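Quinoline 2-oxidoreductase large subunit (Pseudomonas putida, PDB 1T3Q) carries the molybdenum and pterin cytosine dinucleotide site of a molybdenum hydroxylase of the xanthine dehydrogenase family, which probably oxidises quinoline at its carbon 2. Local coordinates at residues B[4-9]-B[733-738]; B[420-425]-B[632-637]; B[486-491]-B[625-630]; B[572-577]-B[615-620]; B[583-588]-B[600-605]. All coordinates share one frame; numbering follows the deposited sequence.

Interaction 1 of 5, residues B[4-9]-B[733-738]; sequences HEVVAL and LVPGGI
P735 is the hub of this contact: the side chains of V6, V7 and L9 all reach its ring. V6 is spread over the chain just ahead of the proline. Its CG1, set anti to the backbone N (chi1 -179°), meets P735 CD at 3.9 Å, while its CG2 presses on L733 O at 3.3 Å. From the next residue, V7 CG2 comes to 3.8 Å from P735 CB, and L9 CD2 reaches the same P735 CB at 3.9 Å, the leucine crossing the ring at about a right angle. A rigid ring without an N-H suits a place hemmed in by methyl groups.

Toward solvent, beside V6, the contact is looser and is bridged by two waters, one near each end. One water donates to both H4 O and L733 O; a second donates to V7 O (2.8 Å) and accepts from G736 N (2.9 Å), so water stands in for direct hydrogen bonds between the two segments. Glycine suits position 736, whose phi is 74°: P735 and G736 are the middle of a tight turn closed by G737 N to V734 O at 2.9 Å.

Helix 549-576 lies against both segments, with V7 on S562, V734 on V551 and P735 on A554, and its R559 pairs with E5. Helix 510-522 receives L9 through V521, and I738 touches the bound pterin cytosine dinucleotide just before helix 744-761.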
# COMPACT_ATOMS: atom_id res chain seq x y z
N HIS B 4 -34.16 -0.32 9.09
CA HIS B 4 -34.85 -1.57 9.40
C HIS B 4 -35.24 -2.35 8.15
O HIS B 4 -35.56 -3.54 8.22
CB HIS B 4 -36.14 -1.28 10.18
CG HIS B 4 -35.90 -0.79 11.58
ND1 HIS B 4 -36.89 -0.19 12.33
CD2 HIS B 4 -34.80 -0.84 12.37
CE1 HIS B 4 -36.41 0.11 13.52
NE2 HIS B 4 -35.15 -0.27 13.57
N GLU B 5 -35.21 -1.67 7.01
CA GLU B 5 -35.59 -2.27 5.73
C GLU B 5 -35.03 -3.66 5.46
O GLU B 5 -33.83 -3.91 5.64
CB GLU B 5 -35.19 -1.35 4.57
CG GLU B 5 -35.74 -1.81 3.23
CD GLU B 5 -35.17 -1.05 2.04
OE1 GLU B 5 -35.75 -1.16 0.94
OE2 GLU B 5 -34.14 -0.34 2.20
N VAL B 6 -35.90 -4.55 5.01
CA VAL B 6 -35.52 -5.92 4.67
C VAL B 6 -35.75 -6.06 3.18
O VAL B 6 -36.88 -6.24 2.73
CB VAL B 6 -36.40 -6.95 5.41
CG1 VAL B 6 -35.96 -8.37 5.06
CG2 VAL B 6 -36.33 -6.72 6.91
N VAL B 7 -34.68 -5.95 2.39
CA VAL B 7 -34.82 -6.04 0.95
C VAL B 7 -35.20 -7.45 0.51
O VAL B 7 -34.87 -8.43 1.18
CB VAL B 7 -33.51 -5.62 0.24
CG1 VAL B 7 -33.14 -4.20 0.66
CG2 VAL B 7 -32.40 -6.59 0.58
N ALA B 8 -35.89 -7.53 -0.62
CA ALA B 8 -36.33 -8.82 -1.14
C ALA B 8 -35.28 -9.36 -2.11
O ALA B 8 -34.65 -8.60 -2.83
CB ALA B 8 -37.66 -8.66 -1.85
N LEU B 9 -35.11 -10.68 -2.11
CA LEU B 9 -34.15 -11.31 -3.00
C LEU B 9 -34.55 -12.75 -3.30
O LEU B 9 -35.26 -13.38 -2.52
CB LEU B 9 -32.75 -11.30 -2.36
CG LEU B 9 -32.51 -12.05 -1.04
CD1 LEU B 9 -32.35 -13.54 -1.30
CD2 LEU B 9 -31.25 -11.52 -0.36
N LEU B 733 -36.87 -10.64 9.40
CA LEU B 733 -36.21 -9.35 9.63
C LEU B 733 -34.87 -9.19 8.93
O LEU B 733 -34.22 -8.15 9.06
CB LEU B 733 -36.02 -9.16 11.13
CG LEU B 733 -37.22 -9.52 12.00
CD1 LEU B 733 -36.89 -9.23 13.45
CD2 LEU B 733 -38.44 -8.71 11.56
N VAL B 734 -34.44 -10.21 8.20
CA VAL B 734 -33.16 -10.18 7.52
C VAL B 734 -33.33 -10.67 6.09
O VAL B 734 -34.06 -11.64 5.85
CB VAL B 734 -32.15 -11.09 8.25
CG1 VAL B 734 -30.76 -10.94 7.65
CG2 VAL B 734 -32.14 -10.77 9.75
N PRO B 735 -32.70 -10.01 5.10
CA PRO B 735 -32.88 -10.50 3.73
C PRO B 735 -32.46 -11.96 3.60
O PRO B 735 -31.51 -12.41 4.22
CB PRO B 735 -32.01 -9.54 2.89
CG PRO B 735 -31.19 -8.77 3.89
CD PRO B 735 -32.04 -8.70 5.12
N GLY B 736 -33.22 -12.70 2.80
CA GLY B 736 -32.92 -14.11 2.59
C GLY B 736 -33.27 -14.99 3.78
O GLY B 736 -33.09 -16.20 3.72
N GLY B 737 -33.76 -14.39 4.87
CA GLY B 737 -34.13 -15.16 6.05
C GLY B 737 -32.94 -15.57 6.90
O GLY B 737 -33.06 -16.39 7.82
N ILE B 738 -31.79 -14.99 6.60
CA ILE B 738 -30.53 -15.26 7.29
C ILE B 738 -30.48 -14.91 8.78
O ILE B 738 -30.92 -13.84 9.19
CB ILE B 738 -29.38 -14.51 6.59
CG1 ILE B 738 -29.17 -15.08 5.18
CG2 ILE B 738 -28.09 -14.58 7.42
CD1 ILE B 738 -28.40 -14.16 4.25
O HOH W 1 -35.23 -5.50 10.17
O HOH W 2 -35.34 -11.13 1.68

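Interaction 2 of 5, residues B[420-425]-B[632-637]; sequences THREGT and PSDLVL
The guanidinium of R422 meets the carboxylate of D634 through one nitrogen, and the two planes stand 57° apart. T420 CG2 lies 3.6 Å above the centre of one guanidinium face, a methyl group backing a flat cation. NE gives its hydrogen to D634 OD1 at 2.9 Å, meeting the oxygen nearly along its C-O axis but at a bent N-H...O angle of 139°, with OD1 tilted 29° from the guanidinium plane. The result is a single-armed salt bridge rather than a flat two-pronged one. The aspartate's other oxygen, OD2, accepts a weak bond from L635 N, which ties the carboxylate to the following backbone amide.

Deeper in, L637 supplies the apolar part: its CD1 lies 3.8 Å from T420 O and near the H421 ring, whose ND1 is bonded to F413 O. E423 suits a bridging role, since its OE1 both pairs with K739 and accepts a hydrogen bond from a water at 2.7 Å, which in turn accepts from L637 N at 2.9 Å.

The contact sets the short strand 420-421, paired with 413-414, beside the start of strand 636-649. L637 packs on V466 of strand 454-467, L635 on helix 471-476, and T425 leads into helix 426-437.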
# COMPACT_ATOMS: atom_id res chain seq x y z
N THR B 420 -38.84 -12.14 23.85
CA THR B 420 -39.96 -12.64 23.07
C THR B 420 -39.49 -13.61 21.98
O THR B 420 -38.66 -13.25 21.15
CB THR B 420 -40.74 -11.49 22.40
OG1 THR B 420 -41.22 -10.59 23.41
CG2 THR B 420 -41.94 -12.03 21.61
N HIS B 421 -40.01 -14.83 22.02
CA HIS B 421 -39.66 -15.84 21.03
C HIS B 421 -40.69 -15.72 19.91
O HIS B 421 -41.90 -15.77 20.16
CB HIS B 421 -39.72 -17.24 21.65
CG HIS B 421 -38.89 -17.40 22.89
ND1 HIS B 421 -39.27 -16.90 24.12
CD2 HIS B 421 -37.70 -18.01 23.09
CE1 HIS B 421 -38.36 -17.21 25.02
NE2 HIS B 421 -37.39 -17.88 24.42
N ARG B 422 -40.22 -15.57 18.67
CA ARG B 422 -41.13 -15.42 17.53
C ARG B 422 -41.11 -16.54 16.50
O ARG B 422 -42.15 -16.90 15.95
CB ARG B 422 -40.86 -14.07 16.86
CG ARG B 422 -41.11 -12.89 17.80
CD ARG B 422 -40.95 -11.54 17.11
NE ARG B 422 -41.15 -10.45 18.06
CZ ARG B 422 -42.33 -10.10 18.57
NH1 ARG B 422 -42.41 -9.10 19.44
NH2 ARG B 422 -43.44 -10.73 18.19
N GLU B 423 -39.93 -17.08 16.20
CA GLU B 423 -39.84 -18.18 15.24
C GLU B 423 -38.56 -18.97 15.48
O GLU B 423 -37.46 -18.43 15.41
CB GLU B 423 -39.90 -17.66 13.79
CG GLU B 423 -38.58 -17.11 13.22
CD GLU B 423 -38.24 -15.71 13.70
OE1 GLU B 423 -37.03 -15.42 13.86
OE2 GLU B 423 -39.17 -14.89 13.91
N GLY B 424 -38.73 -20.25 15.79
CA GLY B 424 -37.58 -21.12 16.04
C GLY B 424 -38.00 -22.57 16.10
O GLY B 424 -39.20 -22.88 16.14
N THR B 425 -37.02 -23.47 16.13
CA THR B 425 -37.30 -24.91 16.16
C THR B 425 -36.88 -25.59 17.46
O THR B 425 -36.26 -26.65 17.43
CB THR B 425 -36.59 -25.61 14.99
OG1 THR B 425 -35.23 -25.16 14.92
CG2 THR B 425 -37.29 -25.29 13.68
N PRO B 632 -31.33 -4.50 12.46
CA PRO B 632 -32.60 -5.23 12.58
C PRO B 632 -33.62 -4.53 13.47
O PRO B 632 -33.25 -3.87 14.45
CB PRO B 632 -32.18 -6.60 13.10
CG PRO B 632 -30.80 -6.37 13.67
CD PRO B 632 -30.19 -5.38 12.74
N SER B 633 -34.89 -4.68 13.14
CA SER B 633 -35.97 -4.05 13.88
C SER B 633 -36.32 -4.76 15.18
O SER B 633 -37.09 -4.25 16.00
CB SER B 633 -37.22 -3.97 13.00
OG SER B 633 -37.62 -5.27 12.60
N ASP B 634 -35.74 -5.94 15.39
CA ASP B 634 -36.03 -6.71 16.59
C ASP B 634 -34.93 -7.77 16.75
O ASP B 634 -33.99 -7.83 15.95
CB ASP B 634 -37.40 -7.38 16.41
CG ASP B 634 -38.02 -7.85 17.72
OD1 ASP B 634 -39.15 -8.39 17.66
OD2 ASP B 634 -37.40 -7.71 18.79
N LEU B 635 -35.04 -8.58 17.80
CA LEU B 635 -34.07 -9.64 18.02
C LEU B 635 -34.16 -10.62 16.86
O LEU B 635 -35.21 -10.75 16.23
CB LEU B 635 -34.39 -10.40 19.31
CG LEU B 635 -34.53 -9.63 20.62
CD1 LEU B 635 -34.83 -10.62 21.74
CD2 LEU B 635 -33.26 -8.85 20.92
N VAL B 636 -33.06 -11.29 16.58
CA VAL B 636 -33.02 -12.31 15.53
C VAL B 636 -32.43 -13.52 16.26
O VAL B 636 -31.21 -13.69 16.33
CB VAL B 636 -32.12 -11.90 14.35
CG1 VAL B 636 -32.04 -13.04 13.32
CG2 VAL B 636 -32.68 -10.64 13.69
N LEU B 637 -33.31 -14.35 16.82
CA LEU B 637 -32.90 -15.51 17.59
C LEU B 637 -32.66 -16.79 16.79
O LEU B 637 -33.55 -17.26 16.09
CB LEU B 637 -33.95 -15.82 18.65
CG LEU B 637 -34.36 -14.65 19.56
CD1 LEU B 637 -35.43 -15.12 20.54
CD2 LEU B 637 -33.14 -14.13 20.30
O HOH W 3 -36.10 -14.31 16.15

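Interaction 3 of 5, residues B[486-491]-B[625-630]; sequences SATVRI and EATATY
E625 and R490 face each other across a pair of antiparallel strands, and the glutamate, extended along its whole length, lies over the aliphatic part of the arginine. Its CB starts 3.9 Å from R490 CB. CG fits between two neighbours, 3.7 Å from R490 CB and close to T488 CG2; CD stays above R490 CB. At the tip, OE1 turns to T488 CG2 at 3.6 Å, and OE2 comes to 3.4 Å from R490 CD. The charged ends stop short of a salt bridge, with R490 NH1 4.2 Å from E625 OE2, and each end has another partner: R490 NE pairs with D492, R490 NH1 donates to T536 O of the second subunit, and T539 N of the second subunit donates to E625 OE2.

The strands 486-491 and 625-629 form part of a mixed four-stranded sheet, in which 625-629 is outermost within the chain. A487 and V489 pair with A628 and A626 as hydrogen-bonded pairs; V489 N to A626 O, for instance, is 2.9 Å.

T488 and T627, a non-hydrogen-bonded pair, are hydrogen-bonded through OG1 to OG1 at 2.6 Å, and either may donate. The second subunit packs on this polar face at T488, E625 and T627, its T623 touching T627. The other face carries V489 and the small A487, A626 and A628, the alanines lying against S556, I563 and R559 of helix 549-576.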
# COMPACT_ATOMS: atom_id res chain seq x y z
N SER B 486 -22.95 0.39 7.77
CA SER B 486 -23.26 0.68 6.38
C SER B 486 -22.45 -0.17 5.42
O SER B 486 -21.41 -0.73 5.78
CB SER B 486 -23.01 2.16 6.09
OG SER B 486 -21.62 2.47 6.09
N ALA B 487 -22.96 -0.29 4.20
CA ALA B 487 -22.28 -1.03 3.15
C ALA B 487 -22.45 -0.20 1.90
O ALA B 487 -23.41 0.57 1.79
CB ALA B 487 -22.93 -2.40 2.96
N THR B 488 -21.52 -0.35 0.97
CA THR B 488 -21.61 0.38 -0.27
C THR B 488 -21.60 -0.66 -1.38
O THR B 488 -20.90 -1.67 -1.29
CB THR B 488 -20.43 1.35 -0.45
OG1 THR B 488 -20.48 2.36 0.57
CG2 THR B 488 -20.49 2.02 -1.81
N VAL B 489 -22.40 -0.40 -2.41
CA VAL B 489 -22.48 -1.30 -3.54
C VAL B 489 -22.44 -0.47 -4.80
O VAL B 489 -23.20 0.49 -4.95
CB VAL B 489 -23.78 -2.13 -3.52
CG1 VAL B 489 -23.90 -2.95 -4.81
CG2 VAL B 489 -23.79 -3.07 -2.33
N ARG B 490 -21.53 -0.83 -5.70
CA ARG B 490 -21.39 -0.15 -6.97
C ARG B 490 -21.51 -1.18 -8.07
O ARG B 490 -20.92 -2.25 -7.99
CB ARG B 490 -20.02 0.52 -7.10
CG ARG B 490 -19.76 1.11 -8.49
CD ARG B 490 -18.37 1.75 -8.58
NE ARG B 490 -17.31 0.74 -8.53
CZ ARG B 490 -16.05 1.00 -8.21
NH1 ARG B 490 -15.67 2.23 -7.90
NH2 ARG B 490 -15.16 0.01 -8.18
N ILE B 491 -22.29 -0.85 -9.09
CA ILE B 491 -22.41 -1.74 -10.23
C ILE B 491 -21.42 -1.13 -11.21
O ILE B 491 -21.60 0.00 -11.65
CB ILE B 491 -23.81 -1.71 -10.86
CG1 ILE B 491 -24.86 -2.15 -9.83
CG2 ILE B 491 -23.84 -2.65 -12.08
CD1 ILE B 491 -26.30 -2.10 -10.34
N GLU B 625 -23.97 3.67 -7.56
CA GLU B 625 -23.20 3.33 -6.37
C GLU B 625 -23.97 3.95 -5.22
O GLU B 625 -24.33 5.13 -5.28
CB GLU B 625 -21.77 3.91 -6.43
CG GLU B 625 -20.92 3.52 -5.22
CD GLU B 625 -19.43 3.81 -5.41
OE1 GLU B 625 -18.65 3.50 -4.49
OE2 GLU B 625 -19.05 4.34 -6.48
N ALA B 626 -24.26 3.16 -4.20
CA ALA B 626 -25.03 3.67 -3.06
C ALA B 626 -24.58 3.05 -1.75
O ALA B 626 -23.98 1.98 -1.73
CB ALA B 626 -26.52 3.39 -3.28
N THR B 627 -24.89 3.74 -0.66
CA THR B 627 -24.52 3.31 0.68
C THR B 627 -25.74 3.34 1.58
O THR B 627 -26.60 4.20 1.45
CB THR B 627 -23.43 4.25 1.25
OG1 THR B 627 -22.29 4.23 0.39
CG2 THR B 627 -23.01 3.81 2.65
N ALA B 628 -25.82 2.38 2.50
CA ALA B 628 -26.94 2.31 3.42
C ALA B 628 -26.58 1.56 4.68
O ALA B 628 -25.88 0.55 4.64
CB ALA B 628 -28.14 1.63 2.74
N THR B 629 -27.07 2.05 5.81
CA THR B 629 -26.82 1.36 7.06
C THR B 629 -28.02 0.46 7.33
O THR B 629 -29.12 0.71 6.83
CB THR B 629 -26.66 2.34 8.24
OG1 THR B 629 -26.36 1.60 9.43
CG2 THR B 629 -27.95 3.13 8.45
N TYR B 630 -27.80 -0.59 8.11
CA TYR B 630 -28.86 -1.52 8.46
C TYR B 630 -28.77 -1.92 9.92
O TYR B 630 -27.68 -2.06 10.48
CB TYR B 630 -28.80 -2.77 7.56
CG TYR B 630 -29.59 -3.96 8.06
CD1 TYR B 630 -28.98 -4.92 8.87
CD2 TYR B 630 -30.93 -4.15 7.71
CE1 TYR B 630 -29.68 -6.04 9.31
CE2 TYR B 630 -31.64 -5.26 8.15
CZ TYR B 630 -31.00 -6.21 8.95
OH TYR B 630 -31.67 -7.33 9.36

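Interaction 4 of 5, residues B[572-577]-B[615-620]; sequences AGHLLE and THPPGF
T615 opens the contact by meeting two consecutive residues at the end of helix 549-576. Its CB touches L575 CD2 at 3.7 Å, while its hydroxyl OG1 is hydrogen-bonded to A612 O, just after helix 602-611. T615 O points at the edge of the H574 ring, near the ring plane, 3.0 Å from CD2. Next, H616 turns its CB away from 572-577, but its side chain still touches L571 further back on the helix; F620 CE1 stands 3.8 Å above the centre of its ring, and M1 of the second subunit packs on it as well.

P617 covers a face of the histidine ring. H574, with CG anti to the backbone N (chi1 -180°), swings its ring outward from the helix so that one face receives P617 CB, 3.7 Å from the ring centroid and 22° off the normal, a CH-pi contact displaced toward ND1 and CG. A proline suits this spot because its stiff, slightly polarised C-H groups lie well on an aromatic face.

P618 then only approaches the ring. P617 to F620 form a type II beta turn, closed by F620 N to P617 O at 3.2 Å, with P618 at its second position and G619 taking the positive phi (73°) of its third. F620 finally returns inward, against Q570.

Chemically, the contact is mainly dispersion, with the histidine edge set against T615 O. That oxygen is buried with no conventional partner, and CD2 could offer it only a polarised C-H; turning the imidazole over would bring ND1 to about that place, so the ring's orientation is open to some doubt.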
# COMPACT_ATOMS: atom_id res chain seq x y z
N ALA B 572 -34.52 -0.06 -17.12
CA ALA B 572 -34.96 -1.21 -17.90
C ALA B 572 -36.45 -1.10 -18.22
O ALA B 572 -36.88 -1.39 -19.34
CB ALA B 572 -34.69 -2.49 -17.13
N GLY B 573 -37.24 -0.68 -17.24
CA GLY B 573 -38.67 -0.54 -17.45
C GLY B 573 -38.96 0.51 -18.50
O GLY B 573 -39.91 0.39 -19.28
N HIS B 574 -38.13 1.55 -18.53
CA HIS B 574 -38.29 2.63 -19.49
C HIS B 574 -38.05 2.12 -20.91
O HIS B 574 -38.81 2.43 -21.83
CB HIS B 574 -37.30 3.75 -19.17
CG HIS B 574 -37.38 4.92 -20.10
ND1 HIS B 574 -38.50 5.73 -20.18
CD2 HIS B 574 -36.49 5.43 -20.99
CE1 HIS B 574 -38.29 6.69 -21.07
NE2 HIS B 574 -37.08 6.52 -21.58
N LEU B 575 -37.01 1.32 -21.08
CA LEU B 575 -36.67 0.77 -22.38
C LEU B 575 -37.62 -0.35 -22.81
O LEU B 575 -37.91 -0.50 -24.00
CB LEU B 575 -35.23 0.24 -22.38
CG LEU B 575 -34.12 1.27 -22.11
CD1 LEU B 575 -32.80 0.55 -21.91
CD2 LEU B 575 -34.04 2.24 -23.28
N LEU B 576 -38.11 -1.12 -21.85
CA LEU B 576 -39.00 -2.24 -22.13
C LEU B 576 -40.49 -1.89 -22.02
O LEU B 576 -41.35 -2.74 -22.24
CB LEU B 576 -38.69 -3.40 -21.17
CG LEU B 576 -37.26 -3.93 -21.16
CD1 LEU B 576 -37.06 -4.87 -19.98
CD2 LEU B 576 -36.97 -4.62 -22.48
N GLU B 577 -40.78 -0.64 -21.68
CA GLU B 577 -42.16 -0.17 -21.53
C GLU B 577 -42.93 -0.94 -20.46
O GLU B 577 -44.01 -1.49 -20.72
CB GLU B 577 -42.91 -0.27 -22.86
CG GLU B 577 -42.43 0.71 -23.91
N THR B 615 -31.17 7.21 -23.24
CA THR B 615 -32.05 6.13 -22.81
C THR B 615 -32.63 6.31 -21.40
O THR B 615 -33.49 5.54 -20.98
CB THR B 615 -31.32 4.76 -22.83
OG1 THR B 615 -30.33 4.73 -21.80
CG2 THR B 615 -30.63 4.53 -24.17
N HIS B 616 -32.17 7.33 -20.69
CA HIS B 616 -32.63 7.58 -19.32
C HIS B 616 -34.03 8.17 -19.24
O HIS B 616 -34.37 9.08 -19.99
CB HIS B 616 -31.67 8.54 -18.61
CG HIS B 616 -30.27 8.04 -18.49
ND1 HIS B 616 -29.85 6.86 -19.07
CD2 HIS B 616 -29.19 8.56 -17.87
CE1 HIS B 616 -28.56 6.67 -18.80
NE2 HIS B 616 -28.14 7.69 -18.08
N PRO B 617 -34.86 7.66 -18.32
CA PRO B 617 -36.22 8.19 -18.16
C PRO B 617 -36.15 9.53 -17.43
O PRO B 617 -35.16 9.84 -16.77
CB PRO B 617 -36.91 7.11 -17.34
CG PRO B 617 -35.80 6.59 -16.48
CD PRO B 617 -34.66 6.47 -17.47
N PRO B 618 -37.20 10.36 -17.54
CA PRO B 618 -37.16 11.66 -16.84
C PRO B 618 -37.01 11.54 -15.32
O PRO B 618 -37.56 10.63 -14.70
CB PRO B 618 -38.48 12.32 -17.26
CG PRO B 618 -39.38 11.14 -17.51
CD PRO B 618 -38.48 10.18 -18.25
N GLY B 619 -36.25 12.47 -14.74
CA GLY B 619 -36.01 12.49 -13.31
C GLY B 619 -35.08 11.39 -12.81
O GLY B 619 -34.87 11.25 -11.60
N PHE B 620 -34.53 10.62 -13.73
CA PHE B 620 -33.63 9.52 -13.41
C PHE B 620 -32.36 9.96 -12.70
O PHE B 620 -31.82 11.03 -12.99
CB PHE B 620 -33.25 8.79 -14.70
CG PHE B 620 -32.43 7.54 -14.50
CD1 PHE B 620 -31.22 7.38 -15.17
CD2 PHE B 620 -32.90 6.50 -13.70
CE1 PHE B 620 -30.49 6.20 -15.05
CE2 PHE B 620 -32.18 5.32 -13.58
CZ PHE B 620 -30.97 5.17 -14.26

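Interaction 5 of 5, residues B[583-588]-B[600-605]; sequences IVIEDG and MPFAEV
F602, its CG anti to the backbone N (chi1 -178°), throws its ring back toward I585, whose CG2 is likewise anti to N while CG1 stands beside N (chi1 -53°). Both branches of the isoleucine thus face the phenylalanine: CG2 lies 3.9 Å from F602 CD1, and CD1 lies 3.9 Å from F602 CE1. A branched side chain from a strand and a flat ring from a helix make a compact apolar join, the two crossing obliquely.

Three antiparallel strands form a meander here, 583-586, 589-592 and 599-601, with helix 602-611 following at once. D587 and G588 make the tight turn between the first two strands, both with positive phi (71° at G588), a conformation that glycine adopts easily.

G588 O then reaches the start of the helix, where backbone N-H groups have no acceptor from an earlier turn. F602 N donates to it at 2.7 Å and a nearly straight 167°, from 35° above the carbonyl plane. P601, at the N-cap, needs no such partner, having no N-H. The next amide, A603 N, gives its hydrogen to a water at 3.0 Å, and that water is weakly bonded to G588 O. I585 also touches V568 of helix 549-576, and F602 touches V590 and V524.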
# COMPACT_ATOMS: atom_id res chain seq x y z
N ILE B 583 -40.09 -5.22 -12.88
CA ILE B 583 -38.84 -5.69 -13.45
C ILE B 583 -38.06 -6.53 -12.45
O ILE B 583 -38.01 -6.21 -11.26
CB ILE B 583 -37.94 -4.50 -13.87
CG1 ILE B 583 -38.65 -3.63 -14.91
CG2 ILE B 583 -36.60 -5.01 -14.40
CD1 ILE B 583 -38.93 -4.33 -16.23
N VAL B 584 -37.47 -7.63 -12.92
CA VAL B 584 -36.65 -8.48 -12.05
C VAL B 584 -35.31 -8.71 -12.74
O VAL B 584 -35.18 -8.50 -13.94
CB VAL B 584 -37.31 -9.86 -11.78
CG1 VAL B 584 -38.64 -9.70 -11.06
CG2 VAL B 584 -37.49 -10.62 -13.09
N ILE B 585 -34.31 -9.11 -11.96
CA ILE B 585 -32.99 -9.40 -12.51
C ILE B 585 -32.67 -10.81 -12.05
O ILE B 585 -32.63 -11.09 -10.85
CB ILE B 585 -31.91 -8.44 -11.99
CG1 ILE B 585 -32.32 -6.99 -12.22
CG2 ILE B 585 -30.59 -8.72 -12.72
CD1 ILE B 585 -31.28 -5.96 -11.79
N GLU B 586 -32.47 -11.71 -13.00
CA GLU B 586 -32.18 -13.11 -12.69
C GLU B 586 -31.22 -13.69 -13.71
O GLU B 586 -31.39 -13.48 -14.91
CB GLU B 586 -33.46 -13.94 -12.70
CG GLU B 586 -34.49 -13.58 -11.64
CD GLU B 586 -35.78 -14.36 -11.81
OE1 GLU B 586 -35.71 -15.54 -12.22
OE2 GLU B 586 -36.87 -13.80 -11.53
N ASP B 587 -30.21 -14.41 -13.24
CA ASP B 587 -29.24 -15.03 -14.14
C ASP B 587 -28.68 -14.00 -15.11
O ASP B 587 -28.47 -14.31 -16.28
CB ASP B 587 -29.91 -16.15 -14.93
CG ASP B 587 -30.54 -17.21 -14.04
OD1 ASP B 587 -31.45 -17.91 -14.52
OD2 ASP B 587 -30.11 -17.34 -12.87
N GLY B 588 -28.44 -12.79 -14.63
CA GLY B 588 -27.89 -11.74 -15.47
C GLY B 588 -28.82 -11.18 -16.53
O GLY B 588 -28.40 -10.44 -17.41
N MET B 600 -33.35 -7.69 -21.27
CA MET B 600 -32.05 -7.30 -21.81
C MET B 600 -30.98 -7.79 -20.85
O MET B 600 -31.22 -7.90 -19.64
CB MET B 600 -31.92 -5.78 -21.88
CG MET B 600 -33.01 -5.06 -22.64
SD MET B 600 -32.91 -3.29 -22.27
CE MET B 600 -31.24 -2.93 -22.80
N PRO B 601 -29.78 -8.10 -21.36
CA PRO B 601 -28.77 -8.55 -20.40
C PRO B 601 -28.45 -7.43 -19.41
O PRO B 601 -28.52 -6.25 -19.75
CB PRO B 601 -27.58 -8.94 -21.28
CG PRO B 601 -27.80 -8.16 -22.54
CD PRO B 601 -29.29 -8.23 -22.74
N PHE B 602 -28.11 -7.82 -18.18
CA PHE B 602 -27.77 -6.87 -17.13
C PHE B 602 -26.71 -5.87 -17.60
O PHE B 602 -26.85 -4.66 -17.41
CB PHE B 602 -27.26 -7.66 -15.92
CG PHE B 602 -26.92 -6.80 -14.73
CD1 PHE B 602 -27.91 -6.13 -14.02
CD2 PHE B 602 -25.60 -6.70 -14.29
CE1 PHE B 602 -27.60 -5.38 -12.89
CE2 PHE B 602 -25.27 -5.95 -13.16
CZ PHE B 602 -26.28 -5.28 -12.45
N ALA B 603 -25.65 -6.39 -18.23
CA ALA B 603 -24.56 -5.54 -18.71
C ALA B 603 -25.02 -4.48 -19.70
O ALA B 603 -24.47 -3.38 -19.74
CB ALA B 603 -23.48 -6.41 -19.34
N GLU B 604 -26.04 -4.80 -20.50
CA GLU B 604 -26.53 -3.83 -21.48
C GLU B 604 -27.28 -2.68 -20.81
O GLU B 604 -27.14 -1.53 -21.22
CB GLU B 604 -27.43 -4.52 -22.51
CG GLU B 604 -27.93 -3.57 -23.60
CD GLU B 604 -28.76 -4.27 -24.66
OE1 GLU B 604 -29.24 -3.59 -25.59
OE2 GLU B 604 -28.93 -5.51 -24.58
N VAL B 605 -28.08 -2.99 -19.79
CA VAL B 605 -28.83 -1.94 -19.10
C VAL B 605 -27.83 -1.05 -18.35
O VAL B 605 -27.89 0.17 -18.43
CB VAL B 605 -29.82 -2.53 -18.07
CG1 VAL B 605 -30.61 -1.40 -17.40
CG2 VAL B 605 -30.77 -3.49 -18.76
O HOH W 4 -25.28 -9.39 -18.28

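Overall arrangement
From the N terminus, segment 4-9 closes the longest loop in interaction 1, meeting 733-738 near the pterin cofactor. Interaction 2 (420-425 with 632-637) lies within that loop, interaction 3 (486-491 with 625-630) within interaction 2, then interaction 4 (572-577 with 615-620) and, innermost, interaction 5 (583-588 with 600-605); none cross. Helix 549-576 packs on interactions 1, 3 and 5 and supplies a segment of interaction 4. Y630 joins interactions 1 and 3 by a probable hydrogen bond to L733 O, and L733 also packs on D634 of interaction 2. I491 meets F602 between interactions 3 and 5, and L575 meets M600 between 4 and 5. Interactions 3 and 4 both touch the second subunit.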